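Local structure of N-acetyl-beta-D glucosaminidase (Rhizomucor miehei CAU432, 4ZM6) at residues L576-K585 with G596-V604; T538-D549 with H584-V595. The protein probably removes N-acetylglucosamine residues through its glycoside hydrolase family 3 region and binds acetyl-CoA in a GCN5-related region thought to acetylate glucosamine. All coordinates share one frame; numbering follows the deposited sequence.

Interaction 1: L576-K585 with G596-V604; sequences LQRAKLQKHK and GFVATQIVV
In the GNAT-type acetyltransferase region, the connection from helix 569-577 to strand 585-588 runs antiparallel along strand 594-605, and the two are joined first by Lys585 and Val598. These two form a hydrogen-bonded antiparallel pair, Lys585 N to Val598 O at 3.0 Å and Val598 N to Lys585 O at 2.9 Å. Their side chains lie side by side on one face of the sheet, while the amine of Lys585 goes on to Asp543. Further along, Lys583 N bonds to Thr600 O at 3.2 Å, and Ile602 N reaches Lys580 O at 3.2 Å. Gln601 supplies a side-chain bond: with CG set between its backbone N and carbonyl carbon (chi1 79°) and the chain extended beyond, OE1 accepts Lys580 N at 3.0 Å. Its NE2 is held by Gln612 and the carbonyl of Tyr653. Ala599 CB sits over one face of the His584 imidazole, offset toward the rim. Leu576 CD2 touches Ala599 CB and, at the ring edge, Phe597 CZ, each at 3.7 Å. The buried Gln601 amide thus has partners for both its ends, and one of them ties an irregular connection to the strand where regular pairing has lapsed.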
loop_
_atom_site.group_PDB
_atom_site.type_symbol
_atom_site.label_atom_id
_atom_site.label_comp_id
_atom_site.label_asym_id
_atom_site.label_seq_id
_atom_site.Cartn_x
_atom_site.Cartn_y
_atom_site.Cartn_z
ATOM N N LEU A 576 -19.478 10.571 11.280
ATOM C CA LEU A 576 -18.360 9.808 10.712
ATOM C C LEU A 576 -18.645 9.178 9.350
ATOM O O LEU A 576 -17.820 9.282 8.436
ATOM C CB LEU A 576 -17.889 8.736 11.693
ATOM C CG LEU A 576 -17.355 9.273 13.025
ATOM C CD1 LEU A 576 -16.976 8.128 13.952
ATOM C CD2 LEU A 576 -16.173 10.213 12.815
ATOM N N GLN A 577 -19.801 8.540 9.198
ATOM C CA GLN A 577 -20.103 7.844 7.945
ATOM C C GLN A 577 -20.336 8.793 6.759
ATOM O O GLN A 577 -20.059 8.424 5.626
ATOM C CB GLN A 577 -21.289 6.890 8.123
ATOM C CG GLN A 577 -21.086 5.799 9.175
ATOM C CD GLN A 577 -19.695 5.183 9.156
ATOM O OE1 GLN A 577 -18.981 5.186 10.171
ATOM N NE2 GLN A 577 -19.300 4.658 8.003
ATOM N N ARG A 578 -20.809 10.010 7.023
ATOM C CA ARG A 578 -21.100 10.984 5.963
ATOM C C ARG A 578 -19.886 11.812 5.512
ATOM O O ARG A 578 -19.971 12.563 4.534
ATOM C CB ARG A 578 -22.213 11.942 6.411
ATOM C CG ARG A 578 -23.568 11.293 6.640
ATOM C CD ARG A 578 -24.240 10.817 5.354
ATOM N NE ARG A 578 -24.548 11.895 4.404
ATOM C CZ ARG A 578 -25.352 11.770 3.343
ATOM N NH1 ARG A 578 -25.964 10.619 3.074
ATOM N NH2 ARG A 578 -25.562 12.803 2.540
ATOM N N ALA A 579 -18.769 11.694 6.226
ATOM C CA ALA A 579 -17.556 12.436 5.882
ATOM C C ALA A 579 -17.098 12.078 4.479
ATOM O O ALA A 579 -17.047 10.902 4.130
ATOM C CB ALA A 579 -16.450 12.140 6.884
ATOM N N LYS A 580 -16.783 13.100 3.684
ATOM C CA LYS A 580 -16.355 12.918 2.296
ATOM C C LYS A 580 -14.895 12.511 2.232
ATOM O O LYS A 580 -14.073 13.012 3.001
ATOM C CB LYS A 580 -16.525 14.216 1.502
ATOM C CG LYS A 580 -17.958 14.587 1.162
ATOM C CD LYS A 580 -17.987 15.709 0.130
ATOM C CE LYS A 580 -19.408 16.127 -0.226
ATOM N NZ LYS A 580 -20.232 15.000 -0.753
ATOM N N LEU A 581 -14.563 11.625 1.297
ATOM C CA LEU A 581 -13.188 11.150 1.154
ATOM C C LEU A 581 -12.601 10.903 2.530
ATOM O O LEU A 581 -11.505 11.352 2.844
ATOM C CB LEU A 581 -12.340 12.178 0.403
ATOM C CG LEU A 581 -12.802 12.502 -1.016
ATOM C CD1 LEU A 581 -11.932 13.588 -1.623
ATOM C CD2 LEU A 581 -12.793 11.254 -1.881
ATOM N N GLN A 582 -13.354 10.190 3.353
ATOM C CA GLN A 582 -13.004 10.028 4.748
ATOM C C GLN A 582 -11.743 9.210 4.892
ATOM O O GLN A 582 -11.403 8.419 4.018
ATOM C CB GLN A 582 -14.140 9.350 5.525
ATOM C CG GLN A 582 -14.362 7.879 5.199
ATOM C CD GLN A 582 -15.391 7.242 6.104
ATOM O OE1 GLN A 582 -15.117 6.246 6.772
ATOM N NE2 GLN A 582 -16.580 7.825 6.147
ATOM N N LYS A 583 -11.053 9.422 6.007
ATOM C CA LYS A 583 -9.986 8.532 6.433
ATOM C C LYS A 583 -9.833 8.644 7.943
ATOM O O LYS A 583 -9.095 9.487 8.430
ATOM C CB LYS A 583 -8.677 8.863 5.716
ATOM C CG LYS A 583 -7.556 7.897 6.034
ATOM C CD LYS A 583 -7.775 6.530 5.399
ATOM C CE LYS A 583 -7.150 6.463 4.016
ATOM N NZ LYS A 583 -7.428 5.167 3.339
ATOM N N HIS A 584 -10.555 7.793 8.668
ATOM C CA HIS A 584 -10.513 7.776 10.124
ATOM C C HIS A 584 -9.586 6.674 10.611
ATOM O O HIS A 584 -9.452 5.631 9.968
ATOM C CB HIS A 584 -11.912 7.565 10.697
ATOM C CG HIS A 584 -12.951 8.445 10.079
ATOM N ND1 HIS A 584 -14.295 8.148 10.107
ATOM C CD2 HIS A 584 -12.834 9.600 9.386
ATOM C CE1 HIS A 584 -14.962 9.095 9.476
ATOM N NE2 HIS A 584 -14.100 9.987 9.029
ATOM N N LYS A 585 -8.947 6.916 11.750
ATOM C CA LYS A 585 -7.978 5.985 12.318
ATOM C C LYS A 585 -8.213 5.861 13.817
ATOM O O LYS A 585 -8.691 6.801 14.453
ATOM C CB LYS A 585 -6.545 6.491 12.097
ATOM C CG LYS A 585 -6.208 7.003 10.702
ATOM C CD LYS A 585 -5.708 5.879 9.811
ATOM C CE LYS A 585 -5.115 6.423 8.525
ATOM N NZ LYS A 585 -4.835 5.326 7.564
ATOM N N GLY A 596 -7.153 5.853 21.418
ATOM C CA GLY A 596 -7.398 7.143 20.781
ATOM C C GLY A 596 -8.062 7.010 19.424
ATOM O O GLY A 596 -8.036 5.943 18.802
ATOM N N PHE A 597 -8.642 8.112 18.964
ATOM C CA PHE A 597 -9.348 8.146 17.697
ATOM C C PHE A 597 -9.097 9.472 16.991
ATOM O O PHE A 597 -8.983 10.513 17.635
ATOM C CB PHE A 597 -10.849 7.948 17.949
ATOM C CG PHE A 597 -11.709 8.205 16.747
ATOM C CD1 PHE A 597 -11.899 7.221 15.799
ATOM C CD2 PHE A 597 -12.321 9.436 16.567
ATOM C CE1 PHE A 597 -12.686 7.452 14.685
ATOM C CE2 PHE A 597 -13.106 9.678 15.456
ATOM C CZ PHE A 597 -13.290 8.683 14.513
ATOM N N VAL A 598 -9.019 9.424 15.665
ATOM C CA VAL A 598 -8.964 10.631 14.848
ATOM C C VAL A 598 -9.927 10.514 13.658
ATOM O O VAL A 598 -10.020 9.457 13.027
ATOM C CB VAL A 598 -7.523 10.922 14.370
ATOM C CG1 VAL A 598 -7.034 9.858 13.398
ATOM C CG2 VAL A 598 -7.421 12.304 13.743
ATOM N N ALA A 599 -10.645 11.603 13.374
ATOM C CA ALA A 599 -11.554 11.685 12.231
ATOM C C ALA A 599 -11.047 12.730 11.256
ATOM O O ALA A 599 -10.380 13.683 11.653
ATOM C CB ALA A 599 -12.950 12.038 12.692
ATOM N N THR A 600 -11.432 12.581 9.993
ATOM C CA THR A 600 -10.728 13.214 8.882
ATOM C C THR A 600 -11.551 13.156 7.590
ATOM O O THR A 600 -12.121 12.122 7.257
ATOM C CB THR A 600 -9.358 12.523 8.674
ATOM O OG1 THR A 600 -8.349 13.250 9.373
ATOM C CG2 THR A 600 -8.957 12.435 7.202
ATOM N N GLN A 601 -11.595 14.272 6.869
ATOM C CA GLN A 601 -12.247 14.328 5.563
ATOM C C GLN A 601 -11.519 15.306 4.647
ATOM O O GLN A 601 -10.760 16.155 5.117
ATOM C CB GLN A 601 -13.741 14.684 5.704
ATOM C CG GLN A 601 -14.102 16.147 5.940
ATOM C CD GLN A 601 -15.578 16.436 5.657
ATOM O OE1 GLN A 601 -16.351 15.541 5.306
ATOM N NE2 GLN A 601 -15.971 17.695 5.803
ATOM N N ILE A 602 -11.731 15.160 3.342
ATOM C CA ILE A 602 -11.136 16.055 2.351
ATOM C C ILE A 602 -12.241 16.628 1.472
ATOM O O ILE A 602 -13.056 15.887 0.922
ATOM C CB ILE A 602 -10.082 15.334 1.481
ATOM C CG1 ILE A 602 -8.837 15.025 2.310
ATOM C CG2 ILE A 602 -9.688 16.187 0.278
ATOM C CD1 ILE A 602 -7.864 14.082 1.633
ATOM N N VAL A 603 -12.248 17.952 1.350
ATOM C CA VAL A 603 -13.270 18.677 0.605
ATOM C C VAL A 603 -12.588 19.597 -0.396
ATOM O O VAL A 603 -11.502 20.108 -0.136
ATOM C CB VAL A 603 -14.154 19.503 1.566
ATOM C CG1 VAL A 603 -14.964 20.556 0.821
ATOM C CG2 VAL A 603 -15.078 18.582 2.345
ATOM N N VAL A 604 -13.229 19.805 -1.541
ATOM C CA VAL A 604 -12.712 20.710 -2.561
ATOM C C VAL A 604 -13.372 22.092 -2.451
ATOM O O VAL A 604 -14.598 22.200 -2.443
ATOM C CB VAL A 604 -12.942 20.133 -3.967
ATOM C CG1 VAL A 604 -12.407 21.087 -5.019
ATOM C CG2 VAL A 604 -12.278 18.768 -4.094
#

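Interaction 2: T538-D549 with H584-V595; sequences TFIVDDYRNDDD and HKVARDSQGKIV
Arg588, Tyr544 and Val586 lose the most surface where strand 540-543, an edge strand of its sheet within the chain, pairs antiparallel with strand 585-588. Arg588 is extended from CG to NE, which carries its guanidinium across the carboxylate of Asp542. NE meets the anti lone pair of Asp542 OD2 at 3.1 Å, in the guanidinium plane, the flat groups turned 45° apart. NH2 goes to Asp549 OD1 at 3.2 Å, on its syn side but tilted out of the carboxylate plane, and NH1 makes a weak bond to Gly592 O. Asp549 OD2 also accepts Arg545 N, the N-cap residue of helix 546-561, at 2.9 Å. Val586 pairs through backbone bonds with Asp542, and its CG1 comes to the edge of the Tyr544 ring, 3.9 Å from CD1. The Tyr544 side chain runs alongside that of His584, their rings oblique, while Tyr544 N bonds to His584 O. At the strand pair's end, Lys585 NZ forms a salt bridge to Asp543 OD1 at 2.8 Å. Asp542 OD2 also receives Arg258 of the second subunit. The Arg545 guanidinium lies close by, so the carboxylates probably offset two positive charges while Arg588 fastens the start of helix 546-561 to the strand pair.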
loop_
_atom_site.group_PDB
_atom_site.type_symbol
_atom_site.label_atom_id
_atom_site.label_comp_id
_atom_site.label_asym_id
_atom_site.label_seq_id
_atom_site.Cartn_x
_atom_site.Cartn_y
_atom_site.Cartn_z
ATOM N N THR A 538 4.131 0.856 23.415
ATOM C CA THR A 538 3.875 1.291 22.048
ATOM C C THR A 538 2.407 1.175 21.662
ATOM O O THR A 538 1.695 0.260 22.084
ATOM C CB THR A 538 4.726 0.511 21.027
ATOM O OG1 THR A 538 4.663 -0.896 21.311
ATOM C CG2 THR A 538 6.178 0.991 21.063
ATOM N N PHE A 539 1.981 2.129 20.841
ATOM C CA PHE A 539 0.622 2.206 20.351
ATOM C C PHE A 539 0.677 2.202 18.833
ATOM O O PHE A 539 1.594 2.769 18.235
ATOM C CB PHE A 539 -0.045 3.470 20.883
ATOM C CG PHE A 539 -0.050 3.552 22.379
ATOM C CD1 PHE A 539 -1.020 2.893 23.117
ATOM C CD2 PHE A 539 0.927 4.265 23.054
ATOM C CE1 PHE A 539 -1.027 2.957 24.503
ATOM C CE2 PHE A 539 0.927 4.336 24.437
ATOM C CZ PHE A 539 -0.051 3.681 25.164
ATOM N N ILE A 540 -0.291 1.539 18.213
ATOM C CA ILE A 540 -0.288 1.381 16.767
ATOM C C ILE A 540 -1.601 1.902 16.172
ATOM O O ILE A 540 -2.672 1.758 16.766
ATOM C CB ILE A 540 0.012 -0.084 16.363
ATOM C CG1 ILE A 540 0.218 -0.205 14.843
ATOM C CG2 ILE A 540 -1.085 -1.029 16.848
ATOM C CD1 ILE A 540 1.381 0.598 14.285
ATOM N N VAL A 541 -1.483 2.528 15.003
ATOM C CA VAL A 541 -2.583 3.193 14.332
ATOM C C VAL A 541 -3.143 2.324 13.207
ATOM O O VAL A 541 -2.450 2.046 12.231
ATOM C CB VAL A 541 -2.107 4.542 13.762
ATOM C CG1 VAL A 541 -3.181 5.182 12.895
ATOM C CG2 VAL A 541 -1.707 5.467 14.902
ATOM N N ASP A 542 -4.393 1.894 13.358
ATOM C CA ASP A 542 -5.110 1.153 12.318
ATOM C C ASP A 542 -6.186 2.015 11.688
ATOM O O ASP A 542 -6.549 3.065 12.216
ATOM C CB ASP A 542 -5.801 -0.077 12.909
ATOM C CG ASP A 542 -4.829 -1.135 13.369
ATOM O OD1 ASP A 542 -3.861 -1.426 12.630
ATOM O OD2 ASP A 542 -5.051 -1.691 14.468
ATOM N N ASP A 543 -6.711 1.543 10.563
ATOM C CA ASP A 543 -7.888 2.142 9.958
ATOM C C ASP A 543 -9.094 1.871 10.838
ATOM O O ASP A 543 -9.250 0.776 11.382
ATOM C CB ASP A 543 -8.124 1.587 8.555
ATOM C CG ASP A 543 -7.093 2.074 7.556
ATOM O OD1 ASP A 543 -6.761 3.275 7.580
ATOM O OD2 ASP A 543 -6.613 1.260 6.741
ATOM N N TYR A 544 -9.930 2.888 10.991
ATOM C CA TYR A 544 -11.172 2.766 11.734
ATOM C C TYR A 544 -12.128 1.844 10.973
ATOM O O TYR A 544 -12.313 1.995 9.763
ATOM C CB TYR A 544 -11.787 4.159 11.941
ATOM C CG TYR A 544 -13.217 4.177 12.443
ATOM C CD1 TYR A 544 -13.525 3.820 13.750
ATOM C CD2 TYR A 544 -14.260 4.580 11.612
ATOM C CE1 TYR A 544 -14.832 3.847 14.208
ATOM C CE2 TYR A 544 -15.563 4.615 12.065
ATOM C CZ TYR A 544 -15.844 4.247 13.358
ATOM O OH TYR A 544 -17.148 4.277 13.796
ATOM N N ARG A 545 -12.698 0.874 11.686
ATOM C CA ARG A 545 -13.708 -0.024 11.134
ATOM C C ARG A 545 -14.989 0.196 11.922
ATOM O O ARG A 545 -15.083 -0.193 13.088
ATOM C CB ARG A 545 -13.269 -1.488 11.242
ATOM C CG ARG A 545 -11.971 -1.816 10.515
ATOM C CD ARG A 545 -11.699 -3.317 10.479
ATOM N NE ARG A 545 -11.689 -3.937 11.811
ATOM C CZ ARG A 545 -10.642 -3.979 12.638
ATOM N NH1 ARG A 545 -9.477 -3.426 12.307
ATOM N NH2 ARG A 545 -10.762 -4.580 13.817
ATOM N N ASN A 546 -15.970 0.831 11.287
ATOM C CA ASN A 546 -17.197 1.216 11.980
ATOM C C ASN A 546 -17.986 0.038 12.570
ATOM O O ASN A 546 -18.607 0.177 13.624
ATOM C CB ASN A 546 -18.084 2.099 11.082
ATOM C CG ASN A 546 -18.627 1.362 9.869
ATOM O OD1 ASN A 546 -17.878 0.746 9.111
ATOM N ND2 ASN A 546 -19.937 1.441 9.672
ATOM N N ASP A 547 -17.938 -1.124 11.923
ATOM C CA ASP A 547 -18.625 -2.306 12.449
ATOM C C ASP A 547 -18.071 -2.753 13.803
ATOM O O ASP A 547 -18.831 -3.160 14.678
ATOM C CB ASP A 547 -18.564 -3.466 11.452
ATOM C CG ASP A 547 -19.400 -3.210 10.191
ATOM O OD1 ASP A 547 -20.366 -2.410 10.244
ATOM O OD2 ASP A 547 -19.091 -3.819 9.143
ATOM N N ASP A 548 -16.755 -2.656 13.978
ATOM C CA ASP A 548 -16.088 -3.133 15.193
ATOM C C ASP A 548 -15.798 -2.046 16.231
ATOM O O ASP A 548 -15.812 -2.320 17.429
ATOM C CB ASP A 548 -14.771 -3.816 14.817
ATOM C CG ASP A 548 -14.966 -4.986 13.875
ATOM O OD1 ASP A 548 -15.929 -5.757 14.086
ATOM O OD2 ASP A 548 -14.159 -5.139 12.927
ATOM N N ASP A 549 -15.534 -0.822 15.775
ATOM C CA ASP A 549 -14.969 0.228 16.636
ATOM C C ASP A 549 -15.955 1.303 17.110
ATOM O O ASP A 549 -15.611 2.121 17.969
ATOM C CB ASP A 549 -13.816 0.913 15.900
ATOM C CG ASP A 549 -12.744 -0.065 15.445
ATOM O OD1 ASP A 549 -12.604 -1.146 16.065
ATOM O OD2 ASP A 549 -12.037 0.257 14.462
ATOM N N HIS A 584 -10.555 7.793 8.668
ATOM C CA HIS A 584 -10.513 7.776 10.124
ATOM C C HIS A 584 -9.586 6.674 10.611
ATOM O O HIS A 584 -9.452 5.631 9.968
ATOM C CB HIS A 584 -11.912 7.565 10.697
ATOM C CG HIS A 584 -12.951 8.445 10.079
ATOM N ND1 HIS A 584 -14.295 8.148 10.107
ATOM C CD2 HIS A 584 -12.834 9.600 9.386
ATOM C CE1 HIS A 584 -14.962 9.095 9.476
ATOM N NE2 HIS A 584 -14.100 9.987 9.029
ATOM N N LYS A 585 -8.947 6.916 11.750
ATOM C CA LYS A 585 -7.978 5.985 12.318
ATOM C C LYS A 585 -8.213 5.861 13.817
ATOM O O LYS A 585 -8.691 6.801 14.453
ATOM C CB LYS A 585 -6.545 6.491 12.097
ATOM C CG LYS A 585 -6.208 7.003 10.702
ATOM C CD LYS A 585 -5.708 5.879 9.811
ATOM C CE LYS A 585 -5.115 6.423 8.525
ATOM N NZ LYS A 585 -4.835 5.326 7.564
ATOM N N VAL A 586 -7.859 4.710 14.377
ATOM C CA VAL A 586 -7.867 4.524 15.828
ATOM C C VAL A 586 -6.459 4.171 16.289
ATOM O O VAL A 586 -5.628 3.752 15.484
ATOM C CB VAL A 586 -8.861 3.425 16.278
ATOM C CG1 VAL A 586 -10.273 3.756 15.816
ATOM C CG2 VAL A 586 -8.446 2.044 15.778
ATOM N N ALA A 587 -6.188 4.348 17.576
ATOM C CA ALA A 587 -4.920 3.909 18.159
ATOM C C ALA A 587 -5.195 2.786 19.154
ATOM O O ALA A 587 -6.110 2.890 19.974
ATOM C CB ALA A 587 -4.200 5.069 18.832
ATOM N N ARG A 588 -4.411 1.713 19.063
ATOM C CA ARG A 588 -4.571 0.546 19.932
ATOM C C ARG A 588 -3.282 0.248 20.690
ATOM O O ARG A 588 -2.191 0.412 20.146
ATOM C CB ARG A 588 -4.928 -0.692 19.108
ATOM C CG ARG A 588 -6.232 -0.627 18.334
ATOM C CD ARG A 588 -6.466 -1.935 17.591
ATOM N NE ARG A 588 -7.421 -1.801 16.487
ATOM C CZ ARG A 588 -8.741 -1.983 16.573
ATOM N NH1 ARG A 588 -9.317 -2.312 17.722
ATOM N NH2 ARG A 588 -9.497 -1.831 15.488
ATOM N N ASP A 589 -3.406 -0.218 21.930
ATOM C CA ASP A 589 -2.246 -0.742 22.658
ATOM C C ASP A 589 -1.902 -2.149 22.150
ATOM O O ASP A 589 -2.551 -2.662 21.230
ATOM C CB ASP A 589 -2.461 -0.708 24.186
ATOM C CG ASP A 589 -3.610 -1.585 24.657
ATOM O OD1 ASP A 589 -3.914 -2.600 23.999
ATOM O OD2 ASP A 589 -4.203 -1.258 25.708
ATOM N N SER A 590 -0.874 -2.760 22.740
ATOM C CA SER A 590 -0.433 -4.110 22.359
ATOM C C SER A 590 -1.541 -5.170 22.447
ATOM O O SER A 590 -1.510 -6.161 21.713
ATOM C CB SER A 590 0.742 -4.534 23.239
ATOM O OG SER A 590 0.411 -4.385 24.612
ATOM N N GLN A 591 -2.506 -4.954 23.343
ATOM C CA GLN A 591 -3.655 -5.855 23.514
ATOM C C GLN A 591 -4.890 -5.489 22.666
ATOM O O GLN A 591 -5.979 -6.025 22.891
ATOM C CB GLN A 591 -4.048 -5.907 24.993
ATOM C CG GLN A 591 -2.965 -6.489 25.884
ATOM C CD GLN A 591 -3.351 -6.479 27.351
ATOM O OE1 GLN A 591 -3.812 -5.464 27.873
ATOM N NE2 GLN A 591 -3.156 -7.607 28.029
ATOM N N GLY A 592 -4.722 -4.584 21.701
ATOM C CA GLY A 592 -5.787 -4.250 20.746
ATOM C C GLY A 592 -6.896 -3.364 21.287
ATOM O O GLY A 592 -7.915 -3.160 20.620
ATOM N N LYS A 593 -6.703 -2.831 22.488
ATOM C CA LYS A 593 -7.708 -1.980 23.106
ATOM C C LYS A 593 -7.569 -0.573 22.555
ATOM O O LYS A 593 -6.470 -0.026 22.504
ATOM C CB LYS A 593 -7.542 -1.971 24.618
ATOM C CG LYS A 593 -8.480 -1.031 25.350
ATOM C CD LYS A 593 -8.184 -1.078 26.839
ATOM C CE LYS A 593 -8.457 0.251 27.522
ATOM N NZ LYS A 593 -7.486 0.454 28.624
ATOM N N ILE A 594 -8.694 0.005 22.149
ATOM C CA ILE A 594 -8.705 1.321 21.524
ATOM C C ILE A 594 -8.462 2.388 22.587
ATOM O O ILE A 594 -9.142 2.417 23.615
ATOM C CB ILE A 594 -10.030 1.567 20.768
ATOM C CG1 ILE A 594 -10.128 0.587 19.591
ATOM C CG2 ILE A 594 -10.122 3.011 20.287
ATOM C CD1 ILE A 594 -11.405 0.691 18.785
ATOM N N VAL A 595 -7.472 3.241 22.339
ATOM C CA VAL A 595 -7.081 4.284 23.289
ATOM C C VAL A 595 -7.229 5.702 22.736
ATOM O O VAL A 595 -7.411 6.646 23.501
ATOM C CB VAL A 595 -5.644 4.065 23.808
ATOM C CG1 VAL A 595 -5.603 2.828 24.690
ATOM C CG2 VAL A 595 -4.643 3.937 22.664
#

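Interactions 1 and 2 share His584 and Lys585 and have centres 15 Å apart. Together they order one sheet: strand 585-588 lies between strands 540-543 and 594-605. Lys585 uses its backbone polar atoms in interaction 1 and its side-chain amine in interaction 2. The two also join directly, Gly596 O lying 2.7 Å from Ala587 N, a probable hydrogen bond, and Phe597 CD1 3.8 Å from Val586 CG1. Both adjoin the acetyl-CoA site. The side chain of Val598 lies about 7 Å from the bound acetyl-CoA and about 4 Å from that of Leu616; that of Phe539 is about 8 Å from the acetyl-CoA and about 4 Å from that of Lys625.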